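Local coordinates for putative alpha-L-fucosidase (Bacteroides thetaiotaomicron, PDB 4H41), which probably hydrolyses alpha-L-fucosides of host glycans on a TIM-barrel scaffold, its exact substrate being unsettled, at residues B[81-86]-B[100-105]; B[158-163]-B[191-196]; B[247-252]-B[294-299]. One frame throughout, in Å; residues are numbered along the deposited sequence.

The three contacts sample one TIM-barrel chain from its wall to its rim. Contact 2 pairs neighbouring wall strands about 10 Å from the chain's centre, whereas contacts 1 and 3 sit about 18 and 17 Å out. Between centres, contact 2 is about 17 Å from contact 1 and about 25 Å from contact 3. Contacts 1 and 3, on opposite sides of the chain's centre and about 35 Å apart between centres, meet across subunit boundaries, Phe81 of one chain packing on Met295 of another. A PG6 chain about 3 Å from Gly158 and an unidentified molecule about 3 Å from Tyr161, both probably from crystallisation, may mark pockets; no active site is established.

Contact 1: B[81-86]-B[100-105]; sequences FMTYPS and DLVDMY
Thr83 O receives the backbone N-H groups that open helix 101-111. Leu101 N donates to it at 2.8 Å, though the N-H...O angle is only 133°; Val102 N adds a weak bond at 3.5 Å. The contact lies in the excursion after barrel strand 70-73, where the turn after strand 81-82 meets the N-terminus of the helix leading to strand 115-119.

Capping forms a second group. Asp100 is the N-cap residue, and its OD1 accepts from Asp103 N at 3.0 Å in an almost straight bond that arrives from above the carboxylate plane. With CG anti to the backbone N (chi1 -178°), the carboxylate also reaches the other segment: OD1 lies 3.4 Å from Tyr84 CB, while OD2 lies 3.6 Å from Pro85 CD and is also hydrogen-bonded to Tyr150 OH of helix 136-151.

Van der Waals packing centres on Val102 CG2, which lies 3.5 Å from Thr83 OG1 and makes an apolar contact with Tyr84 CB at 3.7 Å, the Val102 and Tyr84 side chains lying alongside. Thr83 OG1 bonds to Ser76 O and Tyr84 OH to Glu145. Ile25 of a second subunit packs on Pro85 and Asp100. Together these bonds give the first turn acceptors for Leu101 N and Asp103 N, and a weak one for Val102 N; the negative carboxylate would probably interact favourably with the helix dipole.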
loop_
_atom_site.group_PDB
_atom_site.type_symbol
_atom_site.label_atom_id
_atom_site.label_comp_id
_atom_site.label_asym_id
_atom_site.label_seq_id
_atom_site.Cartn_x
_atom_site.Cartn_y
_atom_site.Cartn_z
ATOM N N PHE B 81 1.824 24.096 -3.267
ATOM C CA PHE B 81 0.504 23.613 -3.697
ATOM C C PHE B 81 -0.589 24.392 -2.972
ATOM O O PHE B 81 -0.440 24.725 -1.796
ATOM C CB PHE B 81 0.365 22.112 -3.466
ATOM C CG PHE B 81 1.167 21.307 -4.447
ATOM C CD1 PHE B 81 0.657 21.005 -5.699
ATOM C CD2 PHE B 81 2.475 20.954 -4.169
ATOM C CE1 PHE B 81 1.432 20.345 -6.647
ATOM C CE2 PHE B 81 3.228 20.219 -5.091
ATOM C CZ PHE B 81 2.737 20.001 -6.357
HETATM N N MSE B 82 -1.684 24.700 -3.687
HETATM C CA MSE B 82 -2.804 25.434 -3.124
HETATM C C MSE B 82 -4.128 24.840 -3.598
HETATM O O MSE B 82 -4.197 24.133 -4.601
HETATM C CB MSE B 82 -2.725 26.925 -3.453
HETATM C CG MSE B 82 -2.874 27.220 -4.927
HETATM SE SE MSE B 82 -2.619 29.102 -5.378
HETATM C CE MSE B 82 -0.753 29.147 -5.439
ATOM N N THR B 83 -5.181 25.170 -2.858
ATOM C CA THR B 83 -6.535 24.669 -3.092
ATOM C C THR B 83 -7.441 25.663 -3.786
ATOM O O THR B 83 -8.582 25.321 -4.091
ATOM C CB THR B 83 -7.173 24.289 -1.746
ATOM O OG1 THR B 83 -7.312 25.444 -0.928
ATOM C CG2 THR B 83 -6.419 23.203 -1.032
ATOM N N TYR B 84 -6.996 26.899 -3.964
ATOM C CA TYR B 84 -7.803 27.943 -4.603
ATOM C C TYR B 84 -6.845 28.941 -5.298
ATOM O O TYR B 84 -5.658 28.953 -4.952
ATOM C CB TYR B 84 -8.692 28.634 -3.556
ATOM C CG TYR B 84 -7.936 29.533 -2.604
ATOM C CD1 TYR B 84 -7.226 29.005 -1.533
ATOM C CD2 TYR B 84 -7.920 30.913 -2.780
ATOM C CE1 TYR B 84 -6.491 29.823 -0.681
ATOM C CE2 TYR B 84 -7.217 31.744 -1.912
ATOM C CZ TYR B 84 -6.557 31.196 -0.822
ATOM O OH TYR B 84 -5.759 31.977 -0.028
ATOM N N PRO B 85 -7.342 29.799 -6.210
ATOM C CA PRO B 85 -6.442 30.700 -6.955
ATOM C C PRO B 85 -6.082 31.927 -6.135
ATOM O O PRO B 85 -6.615 33.008 -6.349
ATOM C CB PRO B 85 -7.246 31.040 -8.216
ATOM C CG PRO B 85 -8.657 30.952 -7.785
ATOM C CD PRO B 85 -8.717 29.866 -6.736
ATOM N N SER B 86 -5.190 31.731 -5.165
ATOM C CA SER B 86 -4.749 32.773 -4.239
ATOM C C SER B 86 -3.907 33.840 -4.916
ATOM O O SER B 86 -2.767 33.551 -5.258
ATOM C CB SER B 86 -3.912 32.145 -3.122
ATOM O OG SER B 86 -3.178 33.108 -2.381
ATOM N N ASP B 100 -10.736 25.189 -8.381
ATOM C CA ASP B 100 -10.911 25.951 -7.152
ATOM C C ASP B 100 -11.672 25.041 -6.162
ATOM O O ASP B 100 -12.897 24.948 -6.209
ATOM C CB ASP B 100 -11.651 27.282 -7.392
ATOM C CG ASP B 100 -11.810 28.128 -6.141
ATOM O OD1 ASP B 100 -11.572 27.599 -5.019
ATOM O OD2 ASP B 100 -12.212 29.313 -6.264
ATOM N N LEU B 101 -10.932 24.321 -5.319
ATOM C CA LEU B 101 -11.530 23.393 -4.349
ATOM C C LEU B 101 -12.291 24.103 -3.263
ATOM O O LEU B 101 -13.263 23.552 -2.737
ATOM C CB LEU B 101 -10.458 22.501 -3.704
ATOM C CG LEU B 101 -9.684 21.614 -4.667
ATOM C CD1 LEU B 101 -8.555 20.863 -3.941
ATOM C CD2 LEU B 101 -10.608 20.604 -5.347
ATOM N N VAL B 102 -11.865 25.308 -2.878
ATOM C CA VAL B 102 -12.564 26.068 -1.827
ATOM C C VAL B 102 -13.997 26.371 -2.307
ATOM O O VAL B 102 -14.961 26.088 -1.589
ATOM C CB VAL B 102 -11.788 27.330 -1.415
ATOM C CG1 VAL B 102 -12.582 28.142 -0.424
ATOM C CG2 VAL B 102 -10.449 26.943 -0.787
ATOM N N ASP B 103 -14.127 26.874 -3.538
ATOM C CA ASP B 103 -15.424 27.140 -4.162
ATOM C C ASP B 103 -16.249 25.853 -4.204
ATOM O O ASP B 103 -17.416 25.851 -3.823
ATOM C CB ASP B 103 -15.234 27.674 -5.588
ATOM C CG ASP B 103 -16.512 27.639 -6.417
ATOM O OD1 ASP B 103 -17.408 28.459 -6.153
ATOM O OD2 ASP B 103 -16.643 26.735 -7.279
HETATM N N MSE B 104 -15.634 24.754 -4.640
HETATM C CA MSE B 104 -16.347 23.489 -4.777
HETATM C C MSE B 104 -16.857 23.002 -3.449
HETATM O O MSE B 104 -18.037 22.656 -3.350
HETATM C CB MSE B 104 -15.447 22.404 -5.398
HETATM C CG MSE B 104 -16.203 21.144 -5.737
HETATM SE SE MSE B 104 -14.981 19.722 -6.135
HETATM C CE MSE B 104 -14.286 19.451 -4.315
ATOM N N TYR B 105 -15.989 22.938 -2.443
ATOM C CA TYR B 105 -16.410 22.461 -1.120
ATOM C C TYR B 105 -17.452 23.355 -0.490
ATOM O O TYR B 105 -18.362 22.850 0.146
ATOM C CB TYR B 105 -15.224 22.316 -0.164
ATOM C CG TYR B 105 -14.270 21.218 -0.543
ATOM C CD1 TYR B 105 -14.732 19.938 -0.863
ATOM C CD2 TYR B 105 -12.895 21.413 -0.488
ATOM C CE1 TYR B 105 -13.850 18.903 -1.137
ATOM C CE2 TYR B 105 -12.006 20.379 -0.769
ATOM C CZ TYR B 105 -12.488 19.128 -1.090
ATOM O OH TYR B 105 -11.611 18.105 -1.329
#

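Contact 2: B[158-163]-B[191-196]; sequences GGWYIS and LPTFIS
Tyr161 has CG anti to the backbone N (chi1 167°), whereas Phe194 holds CG between its N and carbonyl carbon (chi1 82°); these torsions bring the rings together on one face of two parallel barrel strands, 157-162 and 193-195, joined through helix 173-187 in a beta-alpha-beta unit. Tyr161 CD1 sits over one face of the Phe194 ring, 3.5 Å from CZ and offset toward the rim, with the planes at 42°.

Three backbone bonds fix the parallel register: Trp160 N to Pro192 O, Phe194 N to Trp160 O at 3.2 Å, and Ile162 N to Phe194 O at 2.8 Å. On the other face, turned toward helix 173-187, Thr193 CG2 lies 4.0 Å from Trp160 CB, and Ile162 CB meets Ile195 CG2 at 3.8 Å. Trp160 NE1, near Leu191 CB, bonds to Ser188 OG.

Replacing Tyr161 by an alanine is likely to strip most of the ring contact from that face of Phe194 and leave the bridging water without its phenolic partner. Beyond the aromatic pair, this water lies 2.8 Å from Tyr161 OH, donates to Ile162 O and accepts from Ser196 N at 2.8 Å.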
loop_
_atom_site.group_PDB
_atom_site.type_symbol
_atom_site.label_atom_id
_atom_site.label_comp_id
_atom_site.label_asym_id
_atom_site.label_seq_id
_atom_site.Cartn_x
_atom_site.Cartn_y
_atom_site.Cartn_z
ATOM N N GLY B 158 -18.239 28.464 7.741
ATOM C CA GLY B 158 -18.611 28.476 9.142
ATOM C C GLY B 158 -17.558 28.418 10.203
ATOM O O GLY B 158 -17.905 28.367 11.381
ATOM N N GLY B 159 -16.309 28.379 9.812
ATOM C CA GLY B 159 -15.243 28.246 10.784
ATOM C C GLY B 159 -13.869 28.163 10.190
ATOM O O GLY B 159 -13.708 28.129 8.964
ATOM N N TRP B 160 -12.886 28.138 11.077
ATOM C CA TRP B 160 -11.473 28.111 10.741
ATOM C C TRP B 160 -10.773 26.974 11.437
ATOM O O TRP B 160 -11.007 26.733 12.619
ATOM C CB TRP B 160 -10.818 29.419 11.189
ATOM C CG TRP B 160 -11.488 30.656 10.667
ATOM C CD1 TRP B 160 -12.505 31.341 11.245
ATOM C CD2 TRP B 160 -11.159 31.362 9.458
ATOM N NE1 TRP B 160 -12.766 32.495 10.529
ATOM C CE2 TRP B 160 -11.977 32.514 9.407
ATOM C CE3 TRP B 160 -10.243 31.141 8.416
ATOM C CZ2 TRP B 160 -11.910 33.440 8.357
ATOM C CZ3 TRP B 160 -10.142 32.098 7.398
ATOM C CH2 TRP B 160 -10.973 33.226 7.378
ATOM N N TYR B 161 -9.891 26.298 10.730
ATOM C CA TYR B 161 -9.076 25.241 11.292
ATOM C C TYR B 161 -7.643 25.757 11.310
ATOM O O TYR B 161 -7.082 26.074 10.253
ATOM C CB TYR B 161 -9.230 23.925 10.511
ATOM C CG TYR B 161 -8.168 22.921 10.889
ATOM C CD1 TYR B 161 -8.045 22.470 12.203
ATOM C CD2 TYR B 161 -7.234 22.487 9.964
ATOM C CE1 TYR B 161 -7.039 21.582 12.570
ATOM C CE2 TYR B 161 -6.249 21.561 10.309
ATOM C CZ TYR B 161 -6.130 21.145 11.631
ATOM O OH TYR B 161 -5.131 20.318 12.041
ATOM N N ILE B 162 -7.059 25.879 12.494
ATOM C CA ILE B 162 -5.672 26.361 12.659
ATOM C C ILE B 162 -4.796 25.128 12.496
ATOM O O ILE B 162 -4.724 24.278 13.388
ATOM C CB ILE B 162 -5.526 27.109 14.004
ATOM C CG1 ILE B 162 -6.485 28.321 14.050
ATOM C CG2 ILE B 162 -4.075 27.553 14.222
ATOM C CD1 ILE B 162 -6.762 28.820 15.409
ATOM N N SER B 163 -4.247 24.970 11.288
ATOM C CA SER B 163 -3.616 23.744 10.814
ATOM C C SER B 163 -2.180 23.480 11.282
ATOM O O SER B 163 -1.658 22.398 10.974
ATOM C CB SER B 163 -3.662 23.708 9.279
ATOM O OG SER B 163 -3.049 24.870 8.759
ATOM N N LEU B 191 -16.382 33.718 14.043
ATOM C CA LEU B 191 -16.646 32.312 13.715
ATOM C C LEU B 191 -15.763 31.390 14.560
ATOM O O LEU B 191 -14.676 31.771 15.017
ATOM C CB LEU B 191 -16.373 32.044 12.237
ATOM C CG LEU B 191 -17.327 32.670 11.248
ATOM C CD1 LEU B 191 -16.913 32.319 9.831
ATOM C CD2 LEU B 191 -18.754 32.199 11.480
ATOM N N PRO B 192 -16.210 30.162 14.766
ATOM C CA PRO B 192 -15.413 29.232 15.575
ATOM C C PRO B 192 -14.075 28.877 14.974
ATOM O O PRO B 192 -13.910 28.859 13.754
ATOM C CB PRO B 192 -16.291 27.979 15.676
ATOM C CG PRO B 192 -17.386 28.149 14.721
ATOM C CD PRO B 192 -17.511 29.585 14.370
ATOM N N THR B 193 -13.123 28.573 15.841
ATOM C CA THR B 193 -11.776 28.129 15.474
ATOM C C THR B 193 -11.425 26.853 16.248
ATOM O O THR B 193 -11.928 26.622 17.348
ATOM C CB THR B 193 -10.768 29.225 15.826
ATOM O OG1 THR B 193 -10.915 29.445 17.222
ATOM C CG2 THR B 193 -10.997 30.544 15.061
ATOM N N PHE B 194 -10.571 26.038 15.698
ATOM C CA PHE B 194 -10.089 24.855 16.433
ATOM C C PHE B 194 -8.731 24.444 15.933
ATOM O O PHE B 194 -8.295 24.858 14.843
ATOM C CB PHE B 194 -11.090 23.680 16.396
ATOM C CG PHE B 194 -11.077 22.803 15.167
ATOM C CD1 PHE B 194 -11.689 23.216 13.989
ATOM C CD2 PHE B 194 -10.554 21.514 15.220
ATOM C CE1 PHE B 194 -11.727 22.372 12.865
ATOM C CE2 PHE B 194 -10.538 20.705 14.098
ATOM C CZ PHE B 194 -11.176 21.110 12.942
ATOM N N ILE B 195 -8.046 23.652 16.777
ATOM C CA ILE B 195 -6.762 23.031 16.487
ATOM C C ILE B 195 -6.931 21.498 16.587
ATOM O O ILE B 195 -7.827 21.022 17.274
ATOM C CB ILE B 195 -5.627 23.550 17.414
ATOM C CG1 ILE B 195 -5.924 23.327 18.912
ATOM C CG2 ILE B 195 -5.288 24.996 17.108
ATOM C CD1 ILE B 195 -4.721 23.485 19.792
ATOM N N SER B 196 -6.062 20.749 15.941
ATOM C CA SER B 196 -6.050 19.285 16.010
ATOM C C SER B 196 -4.607 18.793 16.227
ATOM O O SER B 196 -3.933 18.293 15.320
ATOM C CB SER B 196 -6.693 18.638 14.783
ATOM O OG SER B 196 -6.808 17.237 15.014
HETATM O O HOH W 1 -4.050 21.788 14.218
#

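Contact 3: B[247-252]-B[294-299]; sequences IDYDEL and RMKLEA
The Tyr249 ring meets two side chains of helix 290-302 in different ways. At its edge, near the ring plane, lies Lys296 CD, 4.1 Å from Tyr249 CE1; the terminal methyl CE of selenomethionine Met295 approaches obliquely, 3.5 Å from Tyr249 CG, its side chain crossing that of the tyrosine at about a right angle. A bend at chi3 (-45°) turns this methyl toward the base of the ring, where it is also 3.6 Å from Tyr249 CB. The other flat group, the Arg294 guanidinium, takes Glu298 OE2 at its edge in plane: the NH1-OE2 salt bridge, 3.0 Å long, spans one turn of the helix.

Leu252 supplies the remaining packing. Its CB touches Ala299 CB at 3.7 Å, and its CD1 lies 4.0 Å from Lys296 CG, beside the aliphatic part of the lysine. That chain ends at NZ, which forms a salt bridge with Asp244; a water donates to Tyr249 OH at 3.3 Å and accepts from Lys296 NZ at 2.9 Å. Tyr249 OH also bonds to Asp280, so both polar ends are held while their carbon portions pack.

Phe81 of a third subunit packs on Met295, and Tyr95 of that subunit on Tyr249. No direct hydrogen bond crosses between the segments: this is hydrophobic packing of the end of the connection from strand 239-243 and the first residue of helix 252-266 against helix 290-302, in the outer helical layer of a TIM barrel.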
loop_
_atom_site.group_PDB
_atom_site.type_symbol
_atom_site.label_atom_id
_atom_site.label_comp_id
_atom_site.label_asym_id
_atom_site.label_seq_id
_atom_site.Cartn_x
_atom_site.Cartn_y
_atom_site.Cartn_z
ATOM N N ILE B 247 -1.477 6.979 20.936
ATOM C CA ILE B 247 -1.430 6.313 22.236
ATOM C C ILE B 247 -2.029 4.917 22.063
ATOM O O ILE B 247 -2.794 4.673 21.128
ATOM C CB ILE B 247 -2.142 7.123 23.353
ATOM C CG1 ILE B 247 -3.594 7.427 23.020
ATOM C CG2 ILE B 247 -1.352 8.404 23.666
ATOM C CD1 ILE B 247 -4.370 8.064 24.189
ATOM N N ASP B 248 -1.751 4.047 23.009
ATOM C CA ASP B 248 -2.314 2.689 22.984
ATOM C C ASP B 248 -3.775 2.719 23.421
ATOM O O ASP B 248 -4.226 3.656 24.104
ATOM C CB ASP B 248 -1.485 1.757 23.842
ATOM C CG ASP B 248 -1.442 0.301 23.385
ATOM O OD1 ASP B 248 -2.282 -0.085 22.517
ATOM O OD2 ASP B 248 -0.529 -0.433 23.839
ATOM N N TYR B 249 -4.517 1.689 23.052
ATOM C CA TYR B 249 -5.972 1.641 23.304
ATOM C C TYR B 249 -6.313 1.520 24.791
ATOM O O TYR B 249 -7.394 1.927 25.173
ATOM C CB TYR B 249 -6.676 0.533 22.490
ATOM C CG TYR B 249 -6.329 0.632 21.024
ATOM C CD1 TYR B 249 -6.931 1.579 20.209
ATOM C CD2 TYR B 249 -5.314 -0.141 20.479
ATOM C CE1 TYR B 249 -6.528 1.755 18.882
ATOM C CE2 TYR B 249 -4.933 0.001 19.145
ATOM C CZ TYR B 249 -5.536 0.960 18.355
ATOM O OH TYR B 249 -5.110 1.166 17.060
ATOM N N ASP B 250 -5.388 1.059 25.610
ATOM C CA ASP B 250 -5.612 0.983 27.057
ATOM C C ASP B 250 -5.140 2.307 27.759
ATOM O O ASP B 250 -5.211 2.406 28.984
ATOM C CB ASP B 250 -4.916 -0.236 27.658
ATOM C CG ASP B 250 -3.438 -0.337 27.409
ATOM O OD1 ASP B 250 -2.870 0.601 26.827
ATOM O OD2 ASP B 250 -2.847 -1.388 27.762
ATOM N N GLU B 251 -4.697 3.319 26.989
ATOM C CA GLU B 251 -4.302 4.631 27.525
ATOM C C GLU B 251 -5.337 5.709 27.221
ATOM O O GLU B 251 -5.166 6.846 27.646
ATOM C CB GLU B 251 -2.950 5.055 26.919
ATOM C CG GLU B 251 -1.854 4.086 27.273
ATOM C CD GLU B 251 -0.501 4.382 26.656
ATOM O OE1 GLU B 251 -0.427 4.780 25.466
ATOM O OE2 GLU B 251 0.500 4.101 27.348
ATOM N N LEU B 252 -6.425 5.355 26.518
ATOM C CA LEU B 252 -7.438 6.324 26.080
ATOM C C LEU B 252 -8.115 6.991 27.254
ATOM O O LEU B 252 -8.233 8.221 27.278
ATOM C CB LEU B 252 -8.500 5.625 25.218
ATOM C CG LEU B 252 -8.015 5.096 23.833
ATOM C CD1 LEU B 252 -9.040 4.175 23.248
ATOM C CD2 LEU B 252 -7.757 6.213 22.898
ATOM N N ARG B 294 -14.098 1.789 17.149
ATOM C CA ARG B 294 -15.211 1.660 18.118
ATOM C C ARG B 294 -14.672 1.948 19.519
ATOM O O ARG B 294 -15.286 2.653 20.272
ATOM C CB ARG B 294 -15.844 0.251 18.051
ATOM C CG ARG B 294 -16.940 0.105 19.010
ATOM C CD ARG B 294 -17.541 -1.265 19.084
ATOM N NE ARG B 294 -16.575 -2.335 19.197
ATOM C CZ ARG B 294 -15.967 -2.748 20.304
ATOM N NH1 ARG B 294 -16.234 -2.183 21.472
ATOM N NH2 ARG B 294 -15.132 -3.768 20.261
HETATM N N MSE B 295 -13.563 1.332 19.882
HETATM C CA MSE B 295 -13.007 1.540 21.234
HETATM C C MSE B 295 -12.634 3.016 21.475
HETATM O O MSE B 295 -12.841 3.521 22.577
HETATM C CB MSE B 295 -11.804 0.634 21.439
HETATM C CG MSE B 295 -12.185 -0.800 21.624
HETATM SE SE MSE B 295 -10.503 -1.820 21.982
HETATM C CE MSE B 295 -9.228 -1.216 20.716
ATOM N N LYS B 296 -12.145 3.725 20.455
ATOM C CA LYS B 296 -11.771 5.133 20.585
ATOM C C LYS B 296 -12.994 5.993 20.735
ATOM O O LYS B 296 -12.975 6.904 21.570
ATOM C CB LYS B 296 -10.906 5.575 19.386
ATOM C CG LYS B 296 -9.574 4.853 19.388
ATOM C CD LYS B 296 -8.578 5.311 18.336
ATOM C CE LYS B 296 -9.103 5.349 16.933
ATOM N NZ LYS B 296 -8.089 5.888 15.987
ATOM N N LEU B 297 -14.081 5.697 20.014
ATOM C CA LEU B 297 -15.315 6.472 20.131
ATOM C C LEU B 297 -16.011 6.178 21.466
ATOM O O LEU B 297 -16.651 7.061 22.045
ATOM C CB LEU B 297 -16.251 6.191 18.943
ATOM C CG LEU B 297 -15.697 6.617 17.552
ATOM C CD1 LEU B 297 -16.701 6.238 16.470
ATOM C CD2 LEU B 297 -15.418 8.107 17.474
ATOM N N GLU B 298 -15.884 4.916 21.943
ATOM C CA GLU B 298 -16.442 4.528 23.237
ATOM C C GLU B 298 -15.733 5.296 24.368
ATOM O O GLU B 298 -16.377 5.747 25.298
ATOM C CB GLU B 298 -16.362 3.016 23.468
ATOM C CG GLU B 298 -17.362 2.271 22.613
ATOM C CD GLU B 298 -17.283 0.759 22.663
ATOM O OE1 GLU B 298 -16.364 0.219 23.325
ATOM O OE2 GLU B 298 -18.132 0.112 22.005
ATOM N N ALA B 299 -14.418 5.419 24.303
ATOM C CA ALA B 299 -13.659 6.173 25.301
ATOM C C ALA B 299 -14.048 7.661 25.278
ATOM O O ALA B 299 -14.165 8.282 26.337
ATOM C CB ALA B 299 -12.184 6.009 25.047
HETATM O O HOH W 2 -5.658 4.235 16.061
#